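Local coordinates for serine--tRNA ligase, cytoplasmic (Candida albicans, PDB 3QO8), which catalyses the two-step attachment of serine to tRNA(Ser), activating the amino acid with ATP as seryl-adenylate before passing it to the acceptor end of the tRNA, at residues 376-381 / 396-401. Numbering follows the deposited sequence.
Sequences YQSRNL and KYVHCL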
ATOM      1  N   TYR A 376      -3.231  16.314  22.646  1.00 25.22           N
ATOM      2  CA  TYR A 376      -4.084  16.877  21.603  1.00 21.69           C
ATOM      3  C   TYR A 376      -4.827  15.762  20.864  1.00 25.70           C
ATOM      4  O   TYR A 376      -6.027  15.862  20.608  1.00 24.10           O
ATOM      5  CB  TYR A 376      -3.214  17.664  20.623  1.00 24.29           C
ATOM      6  CG  TYR A 376      -3.935  18.572  19.645  1.00 24.80           C
ATOM      7  CD1 TYR A 376      -4.316  19.858  20.016  1.00 21.17           C
ATOM      8  CD2 TYR A 376      -4.204  18.157  18.344  1.00 24.59           C
ATOM      9  CE1 TYR A 376      -4.952  20.701  19.124  1.00 25.86           C
ATOM     10  CE2 TYR A 376      -4.841  18.991  17.442  1.00 23.51           C
ATOM     11  CZ  TYR A 376      -5.211  20.264  17.840  1.00 24.48           C
ATOM     12  OH  TYR A 376      -5.828  21.115  16.955  1.00 26.45           O
ATOM     13  N   GLN A 377      -4.111  14.695  20.521  1.00 19.18           N
ATOM     14  CA  GLN A 377      -4.719  13.586  19.790  1.00 22.97           C
ATOM     15  C   GLN A 377      -5.448  12.633  20.732  1.00 23.27           C
ATOM     16  O   GLN A 377      -6.541  12.157  20.428  1.00 22.59           O
ATOM     17  CB  GLN A 377      -3.664  12.832  18.981  1.00 24.46           C
ATOM     18  CG  GLN A 377      -2.982  13.697  17.926  1.00 30.29           C
ATOM     19  CD  GLN A 377      -1.596  13.189  17.584  1.00 37.34           C
ATOM     20  OE1 GLN A 377      -0.798  12.881  18.473  1.00 31.62           O
ATOM     21  NE2 GLN A 377      -1.311  13.073  16.292  1.00 47.44           N
ATOM     22  N   SER A 378      -4.843  12.370  21.882  1.00 25.09           N
ATOM     23  CA  SER A 378      -5.417  11.435  22.833  1.00 24.98           C
ATOM     24  C   SER A 378      -6.747  11.926  23.401  1.00 23.63           C
ATOM     25  O   SER A 378      -7.611  11.120  23.711  1.00 21.67           O
ATOM     26  CB  SER A 378      -4.425  11.139  23.950  1.00 19.91           C
ATOM     27  OG  SER A 378      -3.969  12.335  24.530  1.00 25.42           O
ATOM     28  N   ARG A 379      -6.918  13.243  23.539  1.00 22.19           N
ATOM     29  CA  ARG A 379      -8.221  13.780  23.933  1.00 24.17           C
ATOM     30  C   ARG A 379      -9.252  13.410  22.873  1.00 25.66           C
ATOM     31  O   ARG A 379     -10.350  12.968  23.184  1.00 23.81           O
ATOM     32  CB  ARG A 379      -8.167  15.310  24.133  1.00 22.32           C
ATOM     33  CG  ARG A 379      -9.518  15.934  24.509  1.00 27.11           C
ATOM     34  CD  ARG A 379      -9.382  17.424  24.931  1.00 26.28           C
ATOM     35  NE  ARG A 379      -8.655  17.561  26.191  1.00 26.51           N
ATOM     36  CZ  ARG A 379      -7.359  17.837  26.283  1.00 29.55           C
ATOM     37  NH1 ARG A 379      -6.630  18.038  25.187  1.00 31.73           N
ATOM     38  NH2 ARG A 379      -6.787  17.921  27.472  1.00 34.96           N
ATOM     39  N   ASN A 380      -8.888  13.573  21.608  1.00 25.86           N
ATOM     40  CA  ASN A 380      -9.823  13.275  20.527  1.00 27.24           C
ATOM     41  C   ASN A 380     -10.128  11.776  20.427  1.00 27.02           C
ATOM     42  O   ASN A 380     -11.261  11.376  20.162  1.00 25.68           O
ATOM     43  CB  ASN A 380      -9.293  13.817  19.199  1.00 41.86           C
ATOM     44  CG  ASN A 380     -10.397  14.090  18.202  1.00 59.38           C
ATOM     45  OD1 ASN A 380     -11.567  14.189  18.567  1.00 72.52           O
ATOM     46  ND2 ASN A 380     -10.031  14.221  16.934  1.00 61.66           N
ATOM     47  N   LEU A 381      -9.113  10.958  20.679  1.00 19.32           N
ATOM     48  CA  LEU A 381      -9.234   9.501  20.577  1.00 21.26           C
ATOM     49  C   LEU A 381      -9.660   8.858  21.900  1.00 20.58           C
ATOM     50  O   LEU A 381      -9.839   7.639  21.979  1.00 21.42           O
ATOM     51  CB  LEU A 381      -7.900   8.928  20.105  1.00 17.33           C
ATOM     52  CG  LEU A 381      -7.552   9.305  18.661  1.00 20.48           C
ATOM     53  CD1 LEU A 381      -6.041   9.205  18.403  1.00 18.80           C
ATOM     54  CD2 LEU A 381      -8.340   8.429  17.681  1.00 22.13           C
ATOM     55  N   LYS A 396      -8.167  13.110  32.393  1.00 37.71           N
ATOM     56  CA  LYS A 396      -6.737  13.162  32.119  1.00 35.72           C
ATOM     57  C   LYS A 396      -6.379  12.135  31.043  1.00 31.97           C
ATOM     58  O   LYS A 396      -6.757  10.963  31.131  1.00 30.48           O
ATOM     59  CB  LYS A 396      -5.919  12.923  33.387  1.00 38.55           C
ATOM     60  CG  LYS A 396      -4.416  12.995  33.157  1.00 43.99           C
ATOM     61  CD  LYS A 396      -3.627  12.931  34.463  1.00 56.36           C
ATOM     62  CE  LYS A 396      -3.420  11.499  34.918  1.00 63.69           C
ATOM     63  NZ  LYS A 396      -2.525  11.408  36.103  1.00 69.82           N
ATOM     64  N   TYR A 397      -5.661  12.592  30.021  1.00 25.74           N
ATOM     65  CA  TYR A 397      -5.285  11.744  28.899  1.00 26.36           C
ATOM     66  C   TYR A 397      -3.775  11.511  28.870  1.00 29.56           C
ATOM     67  O   TYR A 397      -3.000  12.284  29.455  1.00 27.40           O
ATOM     68  CB  TYR A 397      -5.735  12.393  27.587  1.00 26.27           C
ATOM     69  CG  TYR A 397      -7.223  12.620  27.517  1.00 24.71           C
ATOM     70  CD1 TYR A 397      -8.085  11.561  27.257  1.00 26.46           C
ATOM     71  CD2 TYR A 397      -7.776  13.883  27.729  1.00 26.03           C
ATOM     72  CE1 TYR A 397      -9.447  11.747  27.194  1.00 34.06           C
ATOM     73  CE2 TYR A 397      -9.158  14.079  27.674  1.00 25.30           C
ATOM     74  CZ  TYR A 397      -9.981  13.001  27.405  1.00 28.90           C
ATOM     75  OH  TYR A 397     -11.347  13.141  27.327  1.00 37.67           O
ATOM     76  N   VAL A 398      -3.360  10.436  28.203  1.00 25.16           N
ATOM     77  CA  VAL A 398      -1.943  10.177  27.987  1.00 25.28           C
ATOM     78  C   VAL A 398      -1.387  11.260  27.074  1.00 21.55           C
ATOM     79  O   VAL A 398      -2.134  11.993  26.426  1.00 24.65           O
ATOM     80  CB  VAL A 398      -1.718   8.817  27.285  1.00 24.77           C
ATOM     81  CG1 VAL A 398      -2.208   7.669  28.156  1.00 20.96           C
ATOM     82  CG2 VAL A 398      -2.424   8.799  25.936  1.00 22.67           C
ATOM     83  N   HIS A 399      -0.070  11.365  27.010  1.00 22.33           N
ATOM     84  CA  HIS A 399       0.533  12.180  25.973  1.00 22.07           C
ATOM     85  C   HIS A 399       1.006  11.251  24.874  1.00 21.17           C
ATOM     86  O   HIS A 399       1.450  10.137  25.161  1.00 20.23           O
ATOM     87  CB  HIS A 399       1.710  12.992  26.522  1.00 25.27           C
ATOM     88  CG  HIS A 399       1.294  14.212  27.283  1.00 30.10           C
ATOM     89  ND1 HIS A 399       2.191  15.168  27.703  1.00 26.84           N
ATOM     90  CD2 HIS A 399       0.074  14.634  27.695  1.00 31.03           C
ATOM     91  CE1 HIS A 399       1.546  16.126  28.343  1.00 30.32           C
ATOM     92  NE2 HIS A 399       0.260  15.828  28.352  1.00 27.16           N
ATOM     93  N   CYS A 400       0.883  11.707  23.629  1.00 21.17           N
ATOM     94  CA  CYS A 400       1.386  10.984  22.468  1.00 19.69           C
ATOM     95  C   CYS A 400       2.544  11.730  21.832  1.00 22.48           C
ATOM     96  O   CYS A 400       2.502  12.947  21.659  1.00 22.09           O
ATOM     97  CB  CYS A 400       0.293  10.786  21.426  1.00 16.96           C
ATOM     98  SG  CYS A 400      -1.177   9.996  22.160  1.00 32.16           S
ATOM     99  N   LEU A 401       3.566  10.969  21.479  1.00 16.94           N
ATOM    100  CA  LEU A 401       4.714  11.499  20.770  1.00 15.78           C
ATOM    101  C   LEU A 401       4.956  10.609  19.578  1.00 18.46           C
ATOM    102  O   LEU A 401       4.652   9.412  19.615  1.00 21.83           O
ATOM    103  CB  LEU A 401       5.945  11.467  21.667  1.00 17.63           C
ATOM    104  CG  LEU A 401       5.865  12.225  22.996  1.00 21.13           C
ATOM    105  CD1 LEU A 401       5.573  11.260  24.135  1.00 16.82           C
ATOM    106  CD2 LEU A 401       7.194  12.953  23.244  1.00 19.11           C
TER
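The hydroxyl of Ser378 donates a short hydrogen bond to the backbone carbonyl of Val398, OG to O 2.7 Å. It approaches off the C=O line and out of the carbonyl plane, from which the donor is tilted by 26°. Its direction follows from the torsion of Ser378: OG stands between the backbone N and the carbonyl carbon (chi1 53°), leaving CB to touch Val398 CG2 at 3.7 Å and the SG of Cys400 at 3.9 Å. With OG also 3.5 Å from Tyr397 CB, one small side chain thus meets three residues of segment 396-401. The short helix 376-381 is laid in this way against the entry to strand 399-404, which in the mostly antiparallel sheet of the class II synthetase core runs between strands 297-307 and 363-372, antiparallel to both. One residue further along the helix and one back along the other segment, the polar contact gives way to a CH-pi contact: the CA of Arg379 sits over the centre of the Tyr397 ring, 3.7 Å from its centroid. Arg379 CG lies on the same side of the ring, off its rim, 3.7 Å from Tyr397 CE2, and the guanidinium stands nearly upright to it, the planes 82° apart. Polar ends point elsewhere, the guanidinium to Met1 O and Asp375, the phenol to Glu382. Toward the active site, Gln377 OE1 rests 3.8 Å from Cys400 CB, while Gln377 NE2 hydrogen-bonds to OE2 of Glu248, a residue assigned by similarity to serine binding.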